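Local coordinates for GDSL-like protein (Roseburia intestinalis L1-82, PDB 6HFZ) that removes acetyl groups from acetylated mannans as a two-domain esterase of the GDSL-like, SGNH-hydrolase family, at residues Leu282-Asn288 against Val366-Glu371; Ile289-Lys295 against Lys329-Ile335; Leu299-Ala304 against Val316-Phe322. One frame throughout, in Å; residues are numbered along the deposited sequence.

Contact 1. Residues Leu282-Asn288 against Val366-Glu371; sequences LDVEGCN and VIGSSE
Ser369 accepts the backbone N-H groups of both Cys287 and Asn288 on its one carbonyl oxygen, a classic beta bulge at the point where the chain leaves strand 279-286 and enters strand 288-295. Cys287 N reaches Ser369 O at 2.9 Å, in the carbonyl plane but bent at the hydrogen (131°), whereas Asn288 N meets Ser369 O at 3.1 Å and nearly straight (166°). Ser369 N returns a bond to Asn288 O at 3.0 Å and completes the antiparallel pair. The backbone angles of Gly286, just before the bulge, call for glycine: its CA comes up against Ser369 O, and a CB would run into that oxygen and into the preceding carbonyl oxygen. The side chains of the pair stand on the same face, with Asn288 ND2 3.8 Å from Ser369 CB. Their polar ends turn to other partners: the Asn288 side-chain amide binds Thr234 and the backbone N of His338, and Ser369 OG pairs with Ser238 OG.

Toward the start of the segments the strands separate, and apolar groups replace the backbone bonds. Val366 points both methyls across, CG1 to Val284 CG2 at 3.9 Å and CG2 to Leu282 CD2 at 4.0 Å. The other branch of Val284, CG1, held opposite its backbone N (chi1 -177°), rests on Gly368 CA at 3.5 Å. A water donates to Glu285 O at 3.2 Å and weakly to Gly368 O.

The chemistry is thus divided: backbone polar atoms are paired at the bulge, where the chain passes between two antiparallel sheets, and buried aliphatic packing fills the wedge between those sheets.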
loop_
_atom_site.group_PDB
_atom_site.type_symbol
_atom_site.label_atom_id
_atom_site.label_comp_id
_atom_site.label_asym_id
_atom_site.label_seq_id
_atom_site.Cartn_x
_atom_site.Cartn_y
_atom_site.Cartn_z
ATOM N N LEU A 282 23.020 -2.668 10.458
ATOM C CA LEU A 282 21.812 -2.628 11.230
ATOM C C LEU A 282 21.603 -3.989 11.875
ATOM O O LEU A 282 21.841 -4.997 11.229
ATOM C CB LEU A 282 20.600 -2.383 10.319
ATOM C CG LEU A 282 20.642 -1.169 9.405
ATOM C CD1 LEU A 282 21.182 -1.485 8.033
ATOM C CD2 LEU A 282 19.251 -0.543 9.303
ATOM N N ASP A 283 21.050 -3.973 13.089
ATOM C CA ASP A 283 20.463 -5.112 13.753
ATOM C C ASP A 283 18.958 -5.130 13.459
ATOM O O ASP A 283 18.266 -4.165 13.748
ATOM C CB ASP A 283 20.635 -5.016 15.275
ATOM C CG ASP A 283 22.074 -5.122 15.767
ATOM O OD1 ASP A 283 22.918 -5.633 15.009
ATOM O OD2 ASP A 283 22.331 -4.691 16.916
ATOM N N VAL A 284 18.472 -6.234 12.876
ATOM C CA VAL A 284 17.076 -6.331 12.451
ATOM C C VAL A 284 16.506 -7.679 12.896
ATOM O O VAL A 284 16.886 -8.712 12.349
ATOM C CB VAL A 284 16.922 -6.140 10.934
ATOM C CG1 VAL A 284 15.438 -6.169 10.557
ATOM C CG2 VAL A 284 17.617 -4.857 10.432
ATOM N N GLU A 285 15.557 -7.621 13.836
ATOM C CA GLU A 285 14.860 -8.786 14.367
ATOM C C GLU A 285 13.689 -9.190 13.446
ATOM O O GLU A 285 12.905 -8.340 12.974
ATOM C CB GLU A 285 14.332 -8.508 15.775
ATOM C CG GLU A 285 13.940 -9.773 16.522
ATOM C CD GLU A 285 13.719 -9.638 18.032
ATOM O OE1 GLU A 285 13.439 -10.665 18.671
ATOM O OE2 GLU A 285 13.837 -8.520 18.571
ATOM N N GLY A 286 13.565 -10.496 13.226
ATOM C CA GLY A 286 12.420 -11.101 12.545
ATOM C C GLY A 286 12.815 -12.376 11.822
ATOM O O GLY A 286 13.974 -12.740 11.802
ATOM N N CYS A 287 11.833 -13.029 11.184
ATOM C CA CYS A 287 12.097 -14.136 10.277
ATOM C C CYS A 287 12.148 -13.675 8.824
ATOM O O CYS A 287 12.621 -14.448 7.965
ATOM C CB CYS A 287 11.084 -15.266 10.427
ATOM S SG CYS A 287 9.375 -14.801 10.061
ATOM N N ASN A 288 11.628 -12.472 8.537
ATOM C CA ASN A 288 11.693 -11.890 7.184
ATOM C C ASN A 288 12.498 -10.587 7.239
ATOM O O ASN A 288 12.375 -9.853 8.204
ATOM C CB ASN A 288 10.304 -11.574 6.593
ATOM C CG ASN A 288 9.325 -12.729 6.656
ATOM O OD1 ASN A 288 9.722 -13.878 6.485
ATOM N ND2 ASN A 288 8.063 -12.447 6.956
ATOM N N VAL A 366 15.308 -0.671 6.341
ATOM C CA VAL A 366 15.300 -2.163 6.318
ATOM C C VAL A 366 14.143 -2.630 7.195
ATOM O O VAL A 366 13.950 -2.125 8.316
ATOM C CB VAL A 366 16.641 -2.751 6.803
ATOM C CG1 VAL A 366 16.594 -4.282 6.765
ATOM C CG2 VAL A 366 17.812 -2.201 5.991
ATOM N N ILE A 367 13.315 -3.560 6.697
ATOM C CA ILE A 367 12.103 -3.962 7.425
ATOM C C ILE A 367 12.279 -5.381 7.967
ATOM O O ILE A 367 12.567 -6.310 7.231
ATOM C CB ILE A 367 10.832 -3.874 6.557
ATOM C CG1 ILE A 367 10.581 -2.457 6.037
ATOM C CG2 ILE A 367 9.615 -4.406 7.311
ATOM C CD1 ILE A 367 9.526 -2.345 4.926
ATOM N N GLY A 368 12.058 -5.534 9.266
ATOM C CA GLY A 368 12.040 -6.821 9.880
ATOM C C GLY A 368 10.618 -7.228 10.206
ATOM O O GLY A 368 9.872 -6.440 10.808
ATOM N N SER A 369 10.265 -8.478 9.889
ATOM C CA SER A 369 8.916 -8.938 10.086
ATOM C C SER A 369 8.896 -10.273 10.817
ATOM O O SER A 369 9.797 -11.085 10.626
ATOM C CB SER A 369 8.227 -9.052 8.761
ATOM O OG SER A 369 8.274 -7.816 8.077
ATOM N N SER A 370 7.810 -10.516 11.564
ATOM C CA SER A 370 7.520 -11.859 12.054
ATOM C C SER A 370 6.018 -12.035 12.301
ATOM O O SER A 370 5.246 -11.085 12.148
ATOM C CB SER A 370 8.313 -12.130 13.289
ATOM O OG SER A 370 7.940 -11.225 14.298
ATOM N N GLU A 371 5.607 -13.265 12.619
ATOM C CA GLU A 371 4.211 -13.542 12.943
ATOM C C GLU A 371 3.893 -12.800 14.230
ATOM O O GLU A 371 4.754 -12.699 15.110
ATOM C CB GLU A 371 3.898 -15.015 13.252
ATOM C CG GLU A 371 4.733 -16.037 12.502
ATOM C CD GLU A 371 6.022 -16.522 13.159
ATOM O OE1 GLU A 371 6.900 -15.675 13.478
ATOM O OE2 GLU A 371 6.161 -17.758 13.324
HETATM O O HOH W 1 9.772 -8.274 13.694
#

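Contact 2. Residues Ile289-Lys295 against Lys329-Ile335; sequences ISVQYRK and KLELDTI
An antiparallel strand pair of the all-beta domain, 289-295 against 329-335, packs one face on the esterase domain and the other on the hairpin strand 316-319. Regular backbone bonds tie Val291 to Asp333, Tyr293 to Glu331 and Lys295 to Lys329, and Ile335 N closes the row on Ile289 O.

On the face toward helix 84-96, Gln292 lies between two leucines: its CG packs on Leu332, while NE2 comes 3.5 Å from Leu330 CD2. A water accepts from Gln292 NE2 and donates to Leu330 O; Gln292 OE1 is held by Ser365.

The face carrying Tyr293, Glu331 and Lys295 holds a polar cluster beside Val291. Tyr293 OH donates to Asp333 OD2 at 2.6 Å, meeting the oxygen from above the carboxylate plane, and Glu331 CB covers a face of the ring in a CH-pi contact, 4.0 Å from its centroid. Lys295, extended beyond CG, runs across Glu331 to put NZ 2.7 Å from Glu331 OE1. Lys329 NZ reaches the same Glu331 OE1 at 3.0 Å. In this salt-bridge network the two lysines grip one oxygen from opposite faces of the carboxylate, Lys295 on the anti side and Lys329 on the syn side. The Glu331 chain bends at chi2 (57°), which turns its carboxylate toward the backbone of the next residue, where Glu331 OE2 accepts from Leu332 N at 2.9 Å.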
loop_
_atom_site.group_PDB
_atom_site.type_symbol
_atom_site.label_atom_id
_atom_site.label_comp_id
_atom_site.label_asym_id
_atom_site.label_seq_id
_atom_site.Cartn_x
_atom_site.Cartn_y
_atom_site.Cartn_z
ATOM N N ILE A 289 13.252 -10.321 6.174
ATOM C CA ILE A 289 13.969 -9.069 5.977
ATOM C C ILE A 289 13.681 -8.553 4.576
ATOM O O ILE A 289 13.865 -9.259 3.600
ATOM C CB ILE A 289 15.473 -9.246 6.172
ATOM C CG1 ILE A 289 15.812 -9.877 7.529
ATOM C CG2 ILE A 289 16.171 -7.922 5.945
ATOM C CD1 ILE A 289 15.556 -8.980 8.681
ATOM N N SER A 290 13.364 -7.261 4.491
ATOM C CA SER A 290 13.181 -6.612 3.242
ATOM C C SER A 290 13.888 -5.247 3.278
ATOM O O SER A 290 14.211 -4.710 4.339
ATOM C CB SER A 290 11.715 -6.556 2.880
ATOM O OG SER A 290 11.023 -5.515 3.602
ATOM N N VAL A 291 14.147 -4.692 2.107
ATOM C CA VAL A 291 14.866 -3.410 2.053
ATOM C C VAL A 291 14.163 -2.464 1.084
ATOM O O VAL A 291 13.732 -2.864 -0.008
ATOM C CB VAL A 291 16.325 -3.657 1.648
ATOM C CG1 VAL A 291 16.429 -4.316 0.276
ATOM C CG2 VAL A 291 17.142 -2.375 1.636
ATOM N N GLN A 292 14.060 -1.188 1.496
ATOM C CA GLN A 292 13.496 -0.160 0.665
ATOM C C GLN A 292 14.594 0.807 0.209
ATOM O O GLN A 292 15.403 1.227 1.023
ATOM C CB GLN A 292 12.464 0.651 1.440
ATOM C CG GLN A 292 11.136 -0.046 1.673
ATOM C CD GLN A 292 10.199 0.975 2.288
ATOM O OE1 GLN A 292 10.452 1.452 3.401
ATOM N NE2 GLN A 292 9.166 1.354 1.544
ATOM N N TYR A 293 14.576 1.200 -1.067
ATOM C CA TYR A 293 15.603 2.067 -1.632
ATOM C C TYR A 293 15.087 2.734 -2.905
ATOM O O TYR A 293 14.126 2.250 -3.510
ATOM C CB TYR A 293 16.896 1.291 -1.969
ATOM C CG TYR A 293 16.737 0.159 -2.977
ATOM C CD1 TYR A 293 16.187 -1.075 -2.618
ATOM C CD2 TYR A 293 17.162 0.302 -4.292
ATOM C CE1 TYR A 293 16.065 -2.124 -3.534
ATOM C CE2 TYR A 293 17.023 -0.728 -5.223
ATOM C CZ TYR A 293 16.471 -1.941 -4.847
ATOM O OH TYR A 293 16.388 -2.979 -5.750
ATOM N N ARG A 294 15.765 3.813 -3.324
ATOM C CA ARG A 294 15.324 4.516 -4.499
ATOM C C ARG A 294 15.849 3.844 -5.772
ATOM O O ARG A 294 17.036 3.526 -5.887
ATOM C CB ARG A 294 15.799 5.971 -4.483
ATOM C CG ARG A 294 15.460 6.763 -5.746
ATOM C CD ARG A 294 15.730 8.246 -5.492
ATOM N NE ARG A 294 17.112 8.572 -5.146
ATOM C CZ ARG A 294 17.480 9.597 -4.393
ATOM N NH1 ARG A 294 16.566 10.410 -3.871
ATOM N NH2 ARG A 294 18.753 9.775 -4.067
ATOM N N LYS A 295 14.958 3.725 -6.771
ATOM C CA LYS A 295 15.320 3.489 -8.143
ATOM C C LYS A 295 15.025 4.795 -8.902
ATOM O O LYS A 295 13.884 5.263 -8.949
ATOM C CB LYS A 295 14.550 2.294 -8.715
ATOM C CG LYS A 295 15.088 0.927 -8.334
ATOM C CD LYS A 295 14.401 -0.205 -9.027
ATOM C CE LYS A 295 15.019 -1.535 -8.662
ATOM N NZ LYS A 295 14.126 -2.679 -8.976
ATOM N N LYS A 329 11.018 5.143 -8.332
ATOM C CA LYS A 329 10.246 4.134 -7.629
ATOM C C LYS A 329 10.858 3.949 -6.242
ATOM O O LYS A 329 12.110 3.890 -6.085
ATOM C CB LYS A 329 10.264 2.823 -8.410
ATOM C CG LYS A 329 9.562 1.633 -7.758
ATOM C CD LYS A 329 9.680 0.361 -8.574
ATOM C CE LYS A 329 8.728 -0.719 -8.104
ATOM N NZ LYS A 329 9.072 -2.024 -8.718
ATOM N N LEU A 330 9.981 3.824 -5.258
ATOM C CA LEU A 330 10.366 3.369 -3.912
ATOM C C LEU A 330 10.372 1.835 -3.893
ATOM O O LEU A 330 9.376 1.162 -3.588
ATOM C CB LEU A 330 9.400 3.978 -2.903
ATOM C CG LEU A 330 9.591 3.506 -1.470
ATOM C CD1 LEU A 330 11.040 3.661 -1.030
ATOM C CD2 LEU A 330 8.654 4.190 -0.514
ATOM N N GLU A 331 11.525 1.247 -4.252
ATOM C CA GLU A 331 11.615 -0.177 -4.418
ATOM C C GLU A 331 11.566 -0.854 -3.045
ATOM O O GLU A 331 12.100 -0.329 -2.046
ATOM C CB GLU A 331 12.859 -0.546 -5.217
ATOM C CG GLU A 331 12.936 -2.034 -5.568
ATOM C CD GLU A 331 11.733 -2.545 -6.355
ATOM O OE1 GLU A 331 11.779 -2.420 -7.583
ATOM O OE2 GLU A 331 10.710 -2.996 -5.741
ATOM N N LEU A 332 10.961 -2.052 -3.001
ATOM C CA LEU A 332 11.006 -2.899 -1.797
ATOM C C LEU A 332 11.322 -4.324 -2.243
ATOM O O LEU A 332 10.492 -4.937 -2.935
ATOM C CB LEU A 332 9.675 -2.818 -1.059
ATOM C CG LEU A 332 9.628 -3.402 0.354
ATOM C CD1 LEU A 332 8.450 -2.839 1.128
ATOM C CD2 LEU A 332 9.591 -4.919 0.354
ATOM N N ASP A 333 12.483 -4.830 -1.846
ATOM C CA ASP A 333 12.933 -6.156 -2.246
ATOM C C ASP A 333 12.935 -7.053 -1.029
ATOM O O ASP A 333 13.501 -6.692 0.049
ATOM C CB ASP A 333 14.321 -6.148 -2.884
ATOM C CG ASP A 333 14.481 -5.519 -4.253
ATOM O OD1 ASP A 333 13.501 -5.462 -5.018
ATOM O OD2 ASP A 333 15.645 -5.165 -4.587
ATOM N N THR A 334 12.350 -8.247 -1.171
ATOM C CA THR A 334 12.361 -9.193 -0.058
ATOM C C THR A 334 13.676 -9.972 -0.113
ATOM O O THR A 334 13.971 -10.542 -1.168
ATOM C CB THR A 334 11.154 -10.147 -0.063
ATOM O OG1 THR A 334 9.945 -9.387 0.013
ATOM C CG2 THR A 334 11.189 -11.107 1.112
ATOM N N ILE A 335 14.464 -9.935 0.968
ATOM C CA ILE A 335 15.849 -10.496 0.968
ATOM C C ILE A 335 15.872 -11.866 1.647
ATOM O O ILE A 335 16.572 -12.768 1.160
ATOM C CB ILE A 335 16.854 -9.514 1.613
ATOM C CG1 ILE A 335 16.830 -8.137 0.951
ATOM C CG2 ILE A 335 18.253 -10.085 1.592
ATOM C CD1 ILE A 335 16.930 -8.176 -0.543
HETATM O O HOH W 2 8.084 0.421 -0.966
HETATM O O HOH W 3 14.211 -5.137 -7.403
#

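Contact 3. Residues Leu299-Ala304 against Val316-Phe322; sequences LPAPVA and VRLDANF
The two segments run antiparallel, end-to-end directions 171° apart, as the open end of the hairpin of strands 303-308 and 316-319. Ala304 and Leu318 form a hydrogen-bonded pair, each N to the other's O at 2.8 Å; Val303 and Asp319 form a non-hydrogen-bonded one. Beyond them Ala320 N binds Pro302 O at 3.1 Å.

Past that point a side chain takes over: Asn321 CG, anti to its carbonyl carbon (chi1 -63°), swings the amide across to Ala301. Asn321 OD1 accepts from Ala301 N (2.8 Å) and Asn321 ND2 donates to Ala301 O (2.8 Å) from well above the carbonyl plane. Asp319 OD1 fixes the amide: it takes Asn321 ND2 on its syn side and, in an Asx turn, Asn321 N on its anti side. With an alanine in place of Asn321, Ala301 N and O would probably both lose these partners and Asp319 OD1 one of its two donors.

Val303, on the same face as Asp319, sets CG1 3.6 Å from Arg317 CG and over one face of the guanidinium, toward its rim. Arg317 is bridged to Asp319 OD2 and to Glu352. The pairing thus outlasts the strands through an amide that imitates a peptide group and is held by a carboxylate.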
loop_
_atom_site.group_PDB
_atom_site.type_symbol
_atom_site.label_atom_id
_atom_site.label_comp_id
_atom_site.label_asym_id
_atom_site.label_seq_id
_atom_site.Cartn_x
_atom_site.Cartn_y
_atom_site.Cartn_z
ATOM N N LEU A 299 19.779 9.402 -14.255
ATOM C CA LEU A 299 20.806 8.415 -14.488
ATOM C C LEU A 299 22.138 9.110 -14.789
ATOM O O LEU A 299 22.144 10.244 -15.287
ATOM C CB LEU A 299 20.411 7.586 -15.715
ATOM C CG LEU A 299 19.195 6.658 -15.616
ATOM C CD1 LEU A 299 19.138 5.768 -16.853
ATOM C CD2 LEU A 299 19.238 5.808 -14.349
ATOM N N PRO A 300 23.264 8.431 -14.546
ATOM C CA PRO A 300 23.350 7.157 -13.861
ATOM C C PRO A 300 23.280 7.337 -12.338
ATOM O O PRO A 300 23.304 8.449 -11.828
ATOM C CB PRO A 300 24.700 6.568 -14.294
ATOM C CG PRO A 300 25.575 7.767 -14.552
ATOM C CD PRO A 300 24.639 8.952 -14.713
ATOM N N ALA A 301 23.189 6.204 -11.629
ATOM C CA ALA A 301 23.119 6.148 -10.180
ATOM C C ALA A 301 23.930 4.950 -9.671
ATOM O O ALA A 301 24.328 4.069 -10.444
ATOM C CB ALA A 301 21.675 6.050 -9.759
ATOM N N PRO A 302 24.244 4.912 -8.366
ATOM C CA PRO A 302 25.056 3.852 -7.791
ATOM C C PRO A 302 24.325 2.517 -7.696
ATOM O O PRO A 302 23.089 2.454 -7.878
ATOM C CB PRO A 302 25.339 4.322 -6.367
ATOM C CG PRO A 302 25.162 5.795 -6.430
ATOM C CD PRO A 302 23.990 5.961 -7.372
ATOM N N VAL A 303 25.120 1.484 -7.460
ATOM C CA VAL A 303 24.663 0.135 -7.190
ATOM C C VAL A 303 25.191 -0.247 -5.820
ATOM O O VAL A 303 26.334 0.090 -5.493
ATOM C CB VAL A 303 25.144 -0.852 -8.267
ATOM C CG1 VAL A 303 24.672 -2.263 -7.959
ATOM C CG2 VAL A 303 24.704 -0.411 -9.673
ATOM N N ALA A 304 24.345 -0.890 -5.013
ATOM C CA ALA A 304 24.744 -1.422 -3.715
ATOM C C ALA A 304 24.494 -2.928 -3.669
ATOM O O ALA A 304 23.852 -3.468 -4.552
ATOM C CB ALA A 304 23.985 -0.723 -2.615
ATOM N N VAL A 316 22.450 -9.649 -2.321
ATOM C CA VAL A 316 21.522 -9.195 -3.315
ATOM C C VAL A 316 21.934 -7.804 -3.788
ATOM O O VAL A 316 22.162 -6.891 -2.984
ATOM C CB VAL A 316 20.072 -9.205 -2.803
ATOM C CG1 VAL A 316 19.096 -8.610 -3.794
ATOM C CG2 VAL A 316 19.667 -10.608 -2.402
ATOM N N ARG A 317 21.937 -7.654 -5.114
ATOM C CA ARG A 317 22.234 -6.424 -5.814
ATOM C C ARG A 317 21.035 -5.479 -5.775
ATOM O O ARG A 317 19.911 -5.819 -6.202
ATOM C CB ARG A 317 22.558 -6.686 -7.284
ATOM C CG ARG A 317 22.955 -5.434 -8.049
ATOM C CD ARG A 317 22.395 -5.375 -9.455
ATOM N NE ARG A 317 23.421 -5.647 -10.430
ATOM C CZ ARG A 317 24.291 -4.760 -10.877
ATOM N NH1 ARG A 317 23.909 -3.692 -11.562
ATOM N NH2 ARG A 317 25.552 -4.924 -10.558
ATOM N N LEU A 318 21.301 -4.268 -5.297
ATOM C CA LEU A 318 20.306 -3.176 -5.273
ATOM C C LEU A 318 20.807 -2.110 -6.262
ATOM O O LEU A 318 21.762 -1.312 -5.962
ATOM C CB LEU A 318 20.133 -2.613 -3.865
ATOM C CG LEU A 318 20.032 -3.599 -2.703
ATOM C CD1 LEU A 318 19.903 -2.816 -1.385
ATOM C CD2 LEU A 318 18.832 -4.515 -2.884
ATOM N N ASP A 319 20.202 -2.101 -7.439
ATOM C CA ASP A 319 20.599 -1.204 -8.536
ATOM C C ASP A 319 19.671 0.021 -8.601
ATOM O O ASP A 319 18.488 -0.084 -8.933
ATOM C CB ASP A 319 20.608 -1.969 -9.857
ATOM C CG ASP A 319 21.179 -1.216 -11.042
ATOM O OD1 ASP A 319 21.232 0.027 -10.995
ATOM O OD2 ASP A 319 21.585 -1.900 -12.007
ATOM N N ALA A 320 20.246 1.201 -8.389
ATOM C CA ALA A 320 19.474 2.449 -8.345
ATOM C C ALA A 320 19.203 3.010 -9.750
ATOM O O ALA A 320 18.486 3.965 -9.880
ATOM C CB ALA A 320 20.165 3.423 -7.434
ATOM N N ASN A 321 19.726 2.355 -10.800
ATOM C CA ASN A 321 19.501 2.723 -12.184
ATOM C C ASN A 321 18.181 2.112 -12.671
ATOM O O ASN A 321 18.142 0.940 -13.081
ATOM C CB ASN A 321 20.641 2.235 -13.077
ATOM C CG ASN A 321 21.949 2.886 -12.703
ATOM O OD1 ASN A 321 22.192 4.019 -13.095
ATOM N ND2 ASN A 321 22.736 2.218 -11.877
ATOM N N PHE A 322 17.111 2.912 -12.614
ATOM C CA PHE A 322 15.764 2.469 -12.992
ATOM C C PHE A 322 15.667 2.407 -14.515
ATOM O O PHE A 322 16.038 3.372 -15.202
ATOM C CB PHE A 322 14.689 3.420 -12.462
ATOM C CG PHE A 322 13.293 2.845 -12.374
ATOM C CD1 PHE A 322 13.087 1.475 -12.307
ATOM C CD2 PHE A 322 12.200 3.678 -12.228
ATOM C CE1 PHE A 322 11.817 0.954 -12.164
ATOM C CE2 PHE A 322 10.917 3.154 -12.130
ATOM C CZ PHE A 322 10.732 1.790 -12.126
#

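Contacts 1 and 2 follow on one another, their centres 14 Å apart: strand 361-370 lies beside strand 288-295, with a probable hydrogen bond from Ile367 N to Ser290 O (2.8 Å), and Val284 CG1 packs on Ile289 CD1 at 3.4 Å. Contact 3 is centred 11 Å from contact 2, where Leu318 CD2 sits 3.7 Å from Tyr293 CE1 and joins the hairpin to the other sheet. Contacts 1 and 3 do not touch, nearest atoms about 8 Å apart. All three lie in the beta domain, not the helix-rich domain expected to hold the Ser-His-Asp triad; contact 2 packs against helix 84-96 of that domain, and its Arg294 salt-bridges a buffer molecule, probably from crystallisation.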